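Local coordinates for protein carbohydrate kinase, pfkB family (Enterococcus faecalis, PDB 3KTN) that probably phosphorylates 2-keto-3-deoxygluconate or a related sugar, as a magnesium-binding member of the PfkB (ribokinase) family of carbohydrate kinases, at residues Gln247-Leu252 with Lys267-Asn272; Gly279-Ala284 with Thr304-Leu309; Val300-Val305 with Lys323-Val328. One frame throughout, in Å; residues are numbered along the deposited sequence.

The three contacts lead from the edge of the large sheet through its helical layer. Contact 1 closes a beta hairpin, contact 2 pairs helices 278-291 and 296-310, and contact 3 sets helix 322-330 across helix 296-310. Contacts 2 and 3 share T304 and V305, and their centres are about 9 Å apart; contact 1 lies about 14 Å and 16 Å from them, centre to centre. R268 joins all three, its CZ packing 3.6 Å from CG2 of V305. A bound magnesium ion lies about 7 Å from the side chain of A281, about 9 Å from that of L270 and about 14 Å from that of V325; D274 and I276 form a magnesium site.

Contact 1: Gln247-Leu252 with Lys267-Asn272; sequences QNQNYL and KRPLLN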
loop_
_atom_site.group_PDB
_atom_site.type_symbol
_atom_site.label_atom_id
_atom_site.label_comp_id
_atom_site.label_asym_id
_atom_site.label_seq_id
_atom_site.Cartn_x
_atom_site.Cartn_y
_atom_site.Cartn_z
ATOM N N GLN A 247 -14.622 -10.791 34.061
ATOM C CA GLN A 247 -15.392 -9.729 33.434
ATOM C C GLN A 247 -14.420 -8.680 32.902
ATOM O O GLN A 247 -13.594 -8.153 33.652
ATOM C CB GLN A 247 -16.363 -9.091 34.432
ATOM C CG GLN A 247 -17.403 -8.191 33.769
ATOM C CD GLN A 247 -18.400 -7.612 34.755
ATOM O OE1 GLN A 247 -19.040 -8.345 35.512
ATOM N NE2 GLN A 247 -18.543 -6.290 34.745
ATOM N N ASN A 248 -14.512 -8.408 31.601
ATOM C CA ASN A 248 -13.664 -7.426 30.926
ATOM C C ASN A 248 -12.349 -7.961 30.366
ATOM O O ASN A 248 -11.964 -7.607 29.250
ATOM C CB ASN A 248 -13.338 -6.252 31.857
ATOM C CG ASN A 248 -14.512 -5.322 32.063
ATOM O OD1 ASN A 248 -15.588 -5.741 32.494
ATOM N ND2 ASN A 248 -14.307 -4.043 31.761
ATOM N N GLN A 249 -11.662 -8.810 31.128
ATOM C CA GLN A 249 -10.366 -9.331 30.696
ATOM C C GLN A 249 -10.281 -10.801 30.299
ATOM O O GLN A 249 -11.047 -11.639 30.773
ATOM C CB GLN A 249 -9.329 -9.080 31.788
ATOM C CG GLN A 249 -9.295 -7.663 32.314
ATOM C CD GLN A 249 -8.136 -7.442 33.264
ATOM O OE1 GLN A 249 -6.974 -7.556 32.875
ATOM N NE2 GLN A 249 -8.447 -7.133 34.520
ATOM N N ASN A 250 -9.322 -11.095 29.423
ATOM C CA ASN A 250 -9.057 -12.455 28.967
ATOM C C ASN A 250 -7.686 -12.833 29.513
ATOM O O ASN A 250 -6.816 -11.976 29.668
ATOM C CB ASN A 250 -9.045 -12.533 27.442
ATOM C CG ASN A 250 -10.428 -12.390 26.843
ATOM O OD1 ASN A 250 -11.341 -13.147 27.176
ATOM N ND2 ASN A 250 -10.590 -11.423 25.946
ATOM N N TYR A 251 -7.489 -14.112 29.803
ATOM C CA TYR A 251 -6.219 -14.558 30.360
ATOM C C TYR A 251 -5.695 -15.819 29.706
ATOM O O TYR A 251 -6.450 -16.614 29.157
ATOM C CB TYR A 251 -6.371 -14.826 31.856
ATOM C CG TYR A 251 -6.808 -13.631 32.656
ATOM C CD1 TYR A 251 -5.871 -12.805 33.275
ATOM C CD2 TYR A 251 -8.161 -13.324 32.800
ATOM C CE1 TYR A 251 -6.271 -11.701 34.022
ATOM C CE2 TYR A 251 -8.575 -12.222 33.543
ATOM C CZ TYR A 251 -7.625 -11.416 34.151
ATOM O OH TYR A 251 -8.022 -10.328 34.892
ATOM N N LEU A 252 -4.385 -15.993 29.782
ATOM C CA LEU A 252 -3.754 -17.175 29.245
ATOM C C LEU A 252 -2.957 -17.788 30.383
ATOM O O LEU A 252 -2.297 -17.080 31.143
ATOM C CB LEU A 252 -2.814 -16.828 28.093
ATOM C CG LEU A 252 -2.264 -18.074 27.390
ATOM C CD1 LEU A 252 -3.414 -18.760 26.645
ATOM C CD2 LEU A 252 -1.136 -17.704 26.424
ATOM N N LYS A 267 -2.211 -16.752 35.866
ATOM C CA LYS A 267 -2.960 -16.198 34.740
ATOM C C LYS A 267 -2.288 -14.928 34.228
ATOM O O LYS A 267 -1.936 -14.047 35.009
ATOM C CB LYS A 267 -4.393 -15.835 35.142
ATOM C CG LYS A 267 -5.289 -16.992 35.519
ATOM C CD LYS A 267 -6.738 -16.522 35.652
ATOM C CE LYS A 267 -6.875 -15.326 36.606
ATOM N NZ LYS A 267 -8.276 -14.798 36.662
ATOM N N ARG A 268 -2.121 -14.835 32.916
ATOM C CA ARG A 268 -1.497 -13.664 32.307
ATOM C C ARG A 268 -2.543 -12.936 31.474
ATOM O O ARG A 268 -3.197 -13.546 30.618
ATOM C CB ARG A 268 -0.354 -14.086 31.382
ATOM C CG ARG A 268 0.679 -15.010 31.996
ATOM C CD ARG A 268 1.714 -14.239 32.772
ATOM N NE ARG A 268 2.219 -13.117 31.992
ATOM C CZ ARG A 268 3.288 -12.398 32.321
ATOM N NH1 ARG A 268 3.975 -12.691 33.419
ATOM N NH2 ARG A 268 3.658 -11.373 31.563
ATOM N N PRO A 269 -2.735 -11.630 31.721
ATOM C CA PRO A 269 -3.730 -10.896 30.928
ATOM C C PRO A 269 -3.372 -11.124 29.451
ATOM O O PRO A 269 -2.198 -11.078 29.084
ATOM C CB PRO A 269 -3.518 -9.446 31.361
ATOM C CG PRO A 269 -3.043 -9.585 32.785
ATOM C CD PRO A 269 -2.075 -10.747 32.699
ATOM N N LEU A 270 -4.375 -11.381 28.619
ATOM C CA LEU A 270 -4.150 -11.648 27.202
ATOM C C LEU A 270 -4.847 -10.640 26.289
ATOM O O LEU A 270 -6.050 -10.400 26.420
ATOM C CB LEU A 270 -4.644 -13.058 26.866
ATOM C CG LEU A 270 -4.544 -13.560 25.421
ATOM C CD1 LEU A 270 -3.100 -13.819 25.062
ATOM C CD2 LEU A 270 -5.354 -14.844 25.281
ATOM N N LEU A 271 -4.080 -10.045 25.378
ATOM C CA LEU A 271 -4.618 -9.086 24.413
ATOM C C LEU A 271 -4.446 -9.716 23.033
ATOM O O LEU A 271 -3.331 -9.970 22.570
ATOM C CB LEU A 271 -3.893 -7.741 24.525
ATOM C CG LEU A 271 -4.179 -7.017 25.851
ATOM C CD1 LEU A 271 -3.377 -5.724 25.937
ATOM C CD2 LEU A 271 -5.676 -6.718 25.959
ATOM N N ASN A 272 -5.576 -9.962 22.387
ATOM C CA ASN A 272 -5.620 -10.637 21.102
ATOM C C ASN A 272 -5.623 -9.793 19.832
ATOM O O ASN A 272 -6.636 -9.204 19.471
ATOM C CB ASN A 272 -6.848 -11.561 21.098
ATOM C CG ASN A 272 -6.919 -12.453 19.868
ATOM O OD1 ASN A 272 -6.182 -12.268 18.899
ATOM N ND2 ASN A 272 -7.827 -13.422 19.899
HETATM O O HOH W 1 -7.548 -8.961 28.459
HETATM O O HOH W 2 -7.861 -10.997 24.590
#
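K267 reaches over the ring of Y251 and places its NZ 4.1 Å from the ring centroid, only 13° off the normal, a cation-pi contact over one face. Its CE lies over the same face as a CH-pi neighbour, so a long, flexible lysine supplies both methylene packing and charge. A bend at chi3 (-53°) folds the outer part of the chain across the ring. On Y251 itself, CG anti to the carbonyl carbon (chi1 -60°) brings the ring alongside K267 and P269, and CE1 comes within 4.1 Å of CG of P269. Proline suits that position because the Y251-P269 pair is non-hydrogen-bonded, and the NH it lacks is not called on by the pairing with strand 250-257.

The neighbouring L252-R268 pair is hydrogen-bonded both ways: L252 N to R268 O at 2.8 Å and R268 N to L252 O at 2.9 Å. This is antiparallel hairpin pairing of strands 250-257 and 262-269, the latter the outermost strand, within the chain, of the large mixed sheet in this ribokinase-type fold. One more direct backbone bond runs from L270 N to N250 O (2.7 Å). Beyond it the link is through water. Water 1 accepts from N250 N and donates to L270 O. Through water 2, which donates to the same oxygen at 2.6 Å, the side-chain amide of N250 adds a second bridge.

L252 and L270 add an apolar patch, CB of the first lying 4.3 Å from CD2 of the second. Behind this layer, S244 of strand 237-245 bonds to the Y251 backbone and touches the side chains of Y251 and K267, while L252 and R268 pack on V308 of helix 296-310. In the turn that leads from strand 237-245 into strand 250-257, Q249 packs on Q247 of the second subunit.

Contact 2: Gly279-Ala284 with Thr304-Leu309; sequences GDAYAA and TVNGVL
Helices 279-284 and 304-309 run nearly antiparallel, their axes 7.5 Å apart at closest approach and their directions 153° apart. Such closeness depends on small residues: the CA atoms of Y282 and G307 are separated by just 4.7 Å, and G307 brings no side chain into the interface. A281 likewise contributes a single methyl, CB, 4.4 Å from CA of G307.

The polar link comes from N306. Its ND2 donates to the backbone O of A281 over 2.8 Å with an N-H...O angle of 150°. The N-H approaches from above the carbonyl plane, although the oxygen lies near the plane of the N306 amide. The first torsion puts CG anti to the backbone N (chi1 -161°) and carries the amide across to the other helix. On the far side of the same amide, OD1 bonds to OG1 of T320, and two partners at its two ends fix its rotation. Asparagine fits this buried place because it can give and accept at once.

The GAGD signature of PfkB kinases straddles the start of helix 278-291, with G279 and D280 its last two residues; in relatives this helix start borders the phosphate-transfer site. Two residues after D280, Y282 lies alongside T304, both side chains pointing the same way. The ring presents its edge, with CA of T304 in plane and CE1 3.6 Å from OG1. That hydroxyl is committed to V300 O and to OG of S265, so its approach to the ring is packing. At the tip of the tyrosine, OH makes a weak hydrogen bond to Y255 O, and helix 36-46 covers A281 and A284 through N43.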
loop_
_atom_site.group_PDB
_atom_site.type_symbol
_atom_site.label_atom_id
_atom_site.label_comp_id
_atom_site.label_asym_id
_atom_site.label_seq_id
_atom_site.Cartn_x
_atom_site.Cartn_y
_atom_site.Cartn_z
ATOM N N GLY A 279 -0.383 -21.056 19.560
ATOM C CA GLY A 279 -0.151 -22.270 20.315
ATOM C C GLY A 279 1.243 -22.801 20.050
ATOM O O GLY A 279 1.837 -23.459 20.907
ATOM N N ASP A 280 1.782 -22.509 18.869
ATOM C CA ASP A 280 3.120 -22.983 18.541
ATOM C C ASP A 280 4.205 -22.177 19.247
ATOM O O ASP A 280 5.338 -22.646 19.386
ATOM C CB ASP A 280 3.339 -22.967 17.029
ATOM C CG ASP A 280 2.290 -23.771 16.287
ATOM O OD1 ASP A 280 1.995 -24.896 16.736
ATOM O OD2 ASP A 280 1.760 -23.287 15.257
ATOM N N ALA A 281 3.867 -20.967 19.691
ATOM C CA ALA A 281 4.837 -20.135 20.408
ATOM C C ALA A 281 4.972 -20.692 21.831
ATOM O O ALA A 281 6.050 -20.663 22.418
ATOM C CB ALA A 281 4.371 -18.684 20.450
ATOM N N TYR A 282 3.870 -21.194 22.383
ATOM C CA TYR A 282 3.908 -21.779 23.723
ATOM C C TYR A 282 4.803 -23.022 23.670
ATOM O O TYR A 282 5.698 -23.198 24.502
ATOM C CB TYR A 282 2.508 -22.186 24.188
ATOM C CG TYR A 282 2.502 -22.777 25.585
ATOM C CD1 TYR A 282 2.705 -21.965 26.700
ATOM C CD2 TYR A 282 2.325 -24.150 25.790
ATOM C CE1 TYR A 282 2.733 -22.493 27.987
ATOM C CE2 TYR A 282 2.353 -24.701 27.082
ATOM C CZ TYR A 282 2.558 -23.860 28.173
ATOM O OH TYR A 282 2.598 -24.367 29.447
ATOM N N ALA A 283 4.561 -23.875 22.678
ATOM C CA ALA A 283 5.345 -25.092 22.510
ATOM C C ALA A 283 6.824 -24.770 22.332
ATOM O O ALA A 283 7.689 -25.445 22.900
ATOM C CB ALA A 283 4.835 -25.882 21.322
ATOM N N ALA A 284 7.120 -23.735 21.551
ATOM C CA ALA A 284 8.509 -23.342 21.324
ATOM C C ALA A 284 9.158 -22.948 22.638
ATOM O O ALA A 284 10.334 -23.229 22.867
ATOM C CB ALA A 284 8.582 -22.178 20.337
ATOM N N THR A 304 4.559 -19.334 28.709
ATOM C CA THR A 304 3.273 -18.653 28.773
ATOM C C THR A 304 3.423 -17.200 28.314
ATOM O O THR A 304 2.588 -16.692 27.562
ATOM C CB THR A 304 2.681 -18.698 30.208
ATOM O OG1 THR A 304 2.643 -20.056 30.663
ATOM C CG2 THR A 304 1.258 -18.147 30.223
ATOM N N VAL A 305 4.491 -16.538 28.754
ATOM C CA VAL A 305 4.740 -15.161 28.345
ATOM C C VAL A 305 4.961 -15.132 26.827
ATOM O O VAL A 305 4.473 -14.242 26.134
ATOM C CB VAL A 305 5.979 -14.578 29.059
ATOM C CG1 VAL A 305 6.344 -13.218 28.467
ATOM C CG2 VAL A 305 5.690 -14.436 30.547
ATOM N N ASN A 306 5.689 -16.117 26.312
ATOM C CA ASN A 306 5.941 -16.188 24.882
ATOM C C ASN A 306 4.613 -16.343 24.148
ATOM O O ASN A 306 4.400 -15.747 23.093
ATOM C CB ASN A 306 6.858 -17.369 24.550
ATOM C CG ASN A 306 7.513 -17.225 23.187
ATOM O OD1 ASN A 306 8.008 -16.153 22.848
ATOM N ND2 ASN A 306 7.529 -18.301 22.408
ATOM N N GLY A 307 3.721 -17.146 24.721
ATOM C CA GLY A 307 2.413 -17.364 24.127
ATOM C C GLY A 307 1.589 -16.090 24.075
ATOM O O GLY A 307 0.888 -15.838 23.092
ATOM N N VAL A 308 1.661 -15.290 25.135
ATOM C CA VAL A 308 0.931 -14.024 25.193
ATOM C C VAL A 308 1.502 -13.072 24.140
ATOM O O VAL A 308 0.755 -12.358 23.464
ATOM C CB VAL A 308 1.057 -13.362 26.588
ATOM C CG1 VAL A 308 0.383 -11.982 26.589
ATOM C CG2 VAL A 308 0.413 -14.257 27.643
ATOM N N LEU A 309 2.828 -13.072 24.012
ATOM C CA LEU A 309 3.515 -12.225 23.042
ATOM C C LEU A 309 3.106 -12.553 21.610
ATOM O O LEU A 309 2.946 -11.656 20.793
ATOM C CB LEU A 309 5.032 -12.379 23.175
ATOM C CG LEU A 309 5.704 -11.668 24.352
ATOM C CD1 LEU A 309 7.136 -12.155 24.478
ATOM C CD2 LEU A 309 5.666 -10.154 24.137
#

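Contact 3: Val300-Val305 with Lys323-Val328; sequences VTFATV and KQVNHV
F302 leans against V325 and N326, and its ring can be traced from its root outward. CB leads off helix 300-305 with CG anti to the backbone N (chi1 -180°), a torsion that sends the ring along to the neighbouring helix. CG begins the contact at 4.1 Å from CG1 of V325. CD1 comes closer to that methyl and also meets ND2 of N326 at 3.8 Å. CE1 lies 3.6 Å from CG1 of V325 and equally near its CB, while CZ, the tip, reaches CG2 of the same valine. The methyl CG1 therefore rests over one face, offset toward the rim, in a CH-pi contact 3.9 Å from the centroid. The amide nitrogen of N326 instead lies at the ring edge, near its plane, with the amide and ring planes turned 70° apart. A flat phenylalanine suits this position, offering a broad face to the valine methyl; ND2 of N326 merely packs beside the edge.

V305, one turn further along, completes the apolar surface. Its CG1 touches CG1 of V325 and CG1 of V328, each at 3.9 Å, the side chains lying alongside one another and pointing opposite ways. The axes of the two segments cross at 99°, 9.8 Å apart, and the short valines let the two helices meet through their methyls.

The F302 ring also meets W294 edge-to-face and the ring of F47. Helix 296-310 itself lies between two others: A303 faces Y282 and I286 of helix 278-291, while V305 and F302 face helix 322-330. R268 of strand 262-269, outermost in the large sheet within this chain, packs on both V305 and V328, tying this helical corner to that sheet.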
loop_
_atom_site.group_PDB
_atom_site.type_symbol
_atom_site.label_atom_id
_atom_site.label_comp_id
_atom_site.label_asym_id
_atom_site.label_seq_id
_atom_site.Cartn_x
_atom_site.Cartn_y
_atom_site.Cartn_z
ATOM N N VAL A 300 7.508 -23.157 32.166
ATOM C CA VAL A 300 6.102 -22.828 31.969
ATOM C C VAL A 300 5.865 -21.316 32.039
ATOM O O VAL A 300 5.001 -20.788 31.345
ATOM C CB VAL A 300 5.197 -23.562 33.003
ATOM C CG1 VAL A 300 5.328 -22.923 34.375
ATOM C CG2 VAL A 300 3.757 -23.530 32.542
ATOM N N THR A 301 6.636 -20.622 32.870
ATOM C CA THR A 301 6.503 -19.173 32.985
ATOM C C THR A 301 6.995 -18.511 31.695
ATOM O O THR A 301 6.335 -17.639 31.132
ATOM C CB THR A 301 7.337 -18.617 34.157
ATOM O OG1 THR A 301 6.743 -19.015 35.397
ATOM C CG2 THR A 301 7.398 -17.100 34.094
ATOM N N PHE A 302 8.164 -18.942 31.239
ATOM C CA PHE A 302 8.767 -18.417 30.030
ATOM C C PHE A 302 7.859 -18.669 28.820
ATOM O O PHE A 302 7.606 -17.764 28.025
ATOM C CB PHE A 302 10.117 -19.093 29.812
ATOM C CG PHE A 302 10.844 -18.626 28.590
ATOM C CD1 PHE A 302 11.736 -17.561 28.658
ATOM C CD2 PHE A 302 10.651 -19.260 27.371
ATOM C CE1 PHE A 302 12.426 -17.132 27.525
ATOM C CE2 PHE A 302 11.336 -18.839 26.231
ATOM C CZ PHE A 302 12.227 -17.773 26.313
ATOM N N ALA A 303 7.367 -19.900 28.698
ATOM C CA ALA A 303 6.507 -20.293 27.588
ATOM C C ALA A 303 5.156 -19.571 27.544
ATOM O O ALA A 303 4.663 -19.241 26.464
ATOM C CB ALA A 303 6.291 -21.802 27.617
ATOM N N THR A 304 4.559 -19.334 28.709
ATOM C CA THR A 304 3.273 -18.653 28.773
ATOM C C THR A 304 3.423 -17.200 28.314
ATOM O O THR A 304 2.588 -16.692 27.562
ATOM C CB THR A 304 2.681 -18.698 30.208
ATOM O OG1 THR A 304 2.643 -20.056 30.663
ATOM C CG2 THR A 304 1.258 -18.147 30.223
ATOM N N VAL A 305 4.491 -16.538 28.754
ATOM C CA VAL A 305 4.740 -15.161 28.345
ATOM C C VAL A 305 4.961 -15.132 26.827
ATOM O O VAL A 305 4.473 -14.242 26.134
ATOM C CB VAL A 305 5.979 -14.578 29.059
ATOM C CG1 VAL A 305 6.344 -13.218 28.467
ATOM C CG2 VAL A 305 5.690 -14.436 30.547
ATOM N N LYS A 323 15.801 -12.739 25.028
ATOM C CA LYS A 323 15.945 -11.465 25.726
ATOM C C LYS A 323 14.634 -10.690 25.802
ATOM O O LYS A 323 14.327 -10.066 26.822
ATOM C CB LYS A 323 17.016 -10.606 25.048
ATOM C CG LYS A 323 18.423 -11.169 25.215
ATOM C CD LYS A 323 19.483 -10.221 24.683
ATOM C CE LYS A 323 20.885 -10.747 24.969
ATOM N NZ LYS A 323 21.933 -9.824 24.450
ATOM N N GLN A 324 13.859 -10.734 24.723
ATOM C CA GLN A 324 12.583 -10.033 24.677
ATOM C C GLN A 324 11.616 -10.602 25.709
ATOM O O GLN A 324 10.973 -9.859 26.449
ATOM C CB GLN A 324 11.987 -10.132 23.269
ATOM C CG GLN A 324 10.555 -9.629 23.137
ATOM C CD GLN A 324 10.008 -9.812 21.725
ATOM O OE1 GLN A 324 10.191 -10.863 21.106
ATOM N NE2 GLN A 324 9.326 -8.790 21.216
ATOM N N VAL A 325 11.515 -11.927 25.754
ATOM C CA VAL A 325 10.629 -12.597 26.703
ATOM C C VAL A 325 11.058 -12.268 28.133
ATOM O O VAL A 325 10.228 -11.930 28.977
ATOM C CB VAL A 325 10.662 -14.135 26.511
ATOM C CG1 VAL A 325 9.729 -14.804 27.506
ATOM C CG2 VAL A 325 10.272 -14.493 25.080
ATOM N N ASN A 326 12.359 -12.373 28.398
ATOM C CA ASN A 326 12.901 -12.086 29.724
ATOM C C ASN A 326 12.693 -10.623 30.097
ATOM O O ASN A 326 12.507 -10.303 31.266
ATOM C CB ASN A 326 14.395 -12.430 29.775
ATOM C CG ASN A 326 14.647 -13.927 29.853
ATOM O OD1 ASN A 326 15.752 -14.397 29.578
ATOM N ND2 ASN A 326 13.626 -14.682 30.242
ATOM N N HIS A 327 12.731 -9.734 29.108
ATOM C CA HIS A 327 12.525 -8.317 29.386
ATOM C C HIS A 327 11.085 -8.101 29.842
ATOM O O HIS A 327 10.815 -7.301 30.735
ATOM C CB HIS A 327 12.830 -7.472 28.148
ATOM C CG HIS A 327 12.534 -6.013 28.323
ATOM N ND1 HIS A 327 11.256 -5.498 28.236
ATOM C CD2 HIS A 327 13.343 -4.970 28.618
ATOM C CE1 HIS A 327 11.292 -4.199 28.471
ATOM N NE2 HIS A 327 12.547 -3.853 28.707
ATOM N N VAL A 328 10.149 -8.823 29.240
ATOM C CA VAL A 328 8.755 -8.683 29.639
ATOM C C VAL A 328 8.590 -9.181 31.080
ATOM O O VAL A 328 7.890 -8.565 31.881
ATOM C CB VAL A 328 7.822 -9.480 28.701
ATOM C CG1 VAL A 328 6.395 -9.436 29.219
ATOM C CG2 VAL A 328 7.887 -8.896 27.300
#